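Local coordinates for putative modulator of DNA gyrase (Bacteroides thetaiotaomicron, PDB 1VPB), which probably acts as a metallopeptidase of the PmbA/TldD type (peptidase family U62), and is a putative modulator of DNA gyrase, at residues I225-K228 with A229-V233. Residues are numbered along the deposited sequence; the frame is centred on the assembly and turned at random.
Sequences IGQK and ALERV
Gln-227 and Glu-231, one turn apart on the exposed side of a short helix, are joined through their side chains: Gln-227 NE2 donates to Glu-231 OE2 over 2.8 Å, with an N-H...O angle of 160°. The acceptor lies close to the amide plane, whereas the donor meets OE2 on the syn side, 33° out of the carboxylate plane; the amide and carboxylate planes are nearly perpendicular (86°). Gln-227 has CG anti to its own N and runs out extended, which brings the amide up to the carboxylate. The same pair is bonded through the backbone, Glu-231 N to Gln-227 O at 3.0 Å. Ile-225 O, Gly-226 O and Lys-228 O likewise accept from Ala-229 N (3.1 Å), Leu-230 N (3.0 Å) and Arg-232 N (2.9 Å), the i to i+4 ladder of an alpha-helix. This helix, 225-234, packs on strands 181-198 and 207-214 of the large antiparallel sheet, Ala-229 and Leu-230 meeting Ile-196. At its first turn, Gln-227 N is bonded to Glu-151 OE1, which Gly-226 N also reaches weakly. Arg-232 CG and CD each pass 3.3 Å from Lys-228 O, and a turn about the CG-CD bond directs NE to Tyr-209 O, its hydrogen-bond acceptor.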
loop_
_atom_site.group_PDB
_atom_site.type_symbol
_atom_site.label_atom_id
_atom_site.label_comp_id
_atom_site.label_asym_id
_atom_site.label_seq_id
_atom_site.Cartn_x
_atom_site.Cartn_y
_atom_site.Cartn_z
ATOM N N ILE A 225 -23.804 1.561 14.134
ATOM C CA ILE A 225 -22.635 1.914 13.343
ATOM C C ILE A 225 -22.998 2.884 12.225
ATOM O O ILE A 225 -22.274 3.870 12.004
ATOM C CB ILE A 225 -21.962 0.643 12.770
ATOM C CG1 ILE A 225 -21.505 -0.263 13.929
ATOM C CG2 ILE A 225 -20.744 1.041 11.925
ATOM C CD1 ILE A 225 -20.949 -1.629 13.498
ATOM N N GLY A 226 -24.089 2.605 11.511
ATOM C CA GLY A 226 -24.535 3.480 10.432
ATOM C C GLY A 226 -25.031 4.785 11.019
ATOM O O GLY A 226 -24.719 5.874 10.537
ATOM N N GLN A 227 -25.747 4.664 12.126
ATOM C CA GLN A 227 -26.185 5.830 12.855
ATOM C C GLN A 227 -25.025 6.757 13.230
ATOM O O GLN A 227 -25.061 7.951 12.921
ATOM C CB GLN A 227 -26.926 5.395 14.104
ATOM C CG GLN A 227 -27.674 6.536 14.778
ATOM C CD GLN A 227 -28.134 6.166 16.164
ATOM O OE1 GLN A 227 -28.459 5.004 16.430
ATOM N NE2 GLN A 227 -28.167 7.149 17.058
ATOM N N LYS A 228 -24.004 6.213 13.882
ATOM C CA LYS A 228 -22.830 6.990 14.270
ATOM C C LYS A 228 -22.104 7.631 13.104
ATOM O O LYS A 228 -21.701 8.793 13.192
ATOM C CB LYS A 228 -21.835 6.133 15.055
ATOM C CG LYS A 228 -22.259 5.917 16.523
ATOM C CD LYS A 228 -21.266 5.002 17.253
ATOM C CE LYS A 228 -21.781 4.457 18.599
ATOM N NZ LYS A 228 -22.923 3.510 18.454
ATOM N N ALA A 229 -21.964 6.912 11.989
ATOM C CA ALA A 229 -21.313 7.509 10.812
ATOM C C ALA A 229 -22.111 8.689 10.287
ATOM O O ALA A 229 -21.533 9.680 9.843
ATOM C CB ALA A 229 -21.132 6.462 9.691
ATOM N N LEU A 230 -23.438 8.551 10.297
ATOM C CA LEU A 230 -24.279 9.632 9.801
ATOM C C LEU A 230 -24.131 10.867 10.691
ATOM O O LEU A 230 -23.985 11.997 10.208
ATOM C CB LEU A 230 -25.742 9.191 9.718
ATOM C CG LEU A 230 -26.689 10.287 9.237
ATOM C CD1 LEU A 230 -26.245 10.833 7.896
ATOM C CD2 LEU A 230 -28.119 9.794 9.178
ATOM N N GLU A 231 -24.194 10.646 11.995
ATOM C CA GLU A 231 -24.025 11.732 12.976
ATOM C C GLU A 231 -22.671 12.434 12.792
ATOM O O GLU A 231 -22.606 13.649 12.792
ATOM C CB GLU A 231 -24.193 11.198 14.408
ATOM C CG GLU A 231 -25.591 10.645 14.696
ATOM C CD GLU A 231 -25.675 9.806 15.987
ATOM O OE1 GLU A 231 -24.607 9.461 16.579
ATOM O OE2 GLU A 231 -26.831 9.477 16.402
ATOM N N ARG A 232 -21.619 11.671 12.578
ATOM C CA ARG A 232 -20.270 12.198 12.357
ATOM C C ARG A 232 -20.108 13.008 11.081
ATOM O O ARG A 232 -19.390 14.021 11.052
ATOM C CB ARG A 232 -19.258 11.074 12.332
ATOM C CG ARG A 232 -18.975 10.568 13.701
ATOM C CD ARG A 232 -18.427 9.167 13.726
ATOM N NE ARG A 232 -17.091 9.073 13.149
ATOM C CZ ARG A 232 -15.977 9.440 13.790
ATOM N NH1 ARG A 232 -16.042 10.027 14.993
ATOM N NH2 ARG A 232 -14.802 9.251 13.205
ATOM N N VAL A 233 -20.733 12.569 10.004
ATOM C CA VAL A 233 -20.551 13.307 8.767
ATOM C C VAL A 233 -21.366 14.604 8.782
ATOM O O VAL A 233 -20.926 15.588 8.210
ATOM C CB VAL A 233 -20.853 12.470 7.516
ATOM C CG1 VAL A 233 -22.342 12.081 7.435
ATOM C CG2 VAL A 233 -20.347 13.206 6.285
#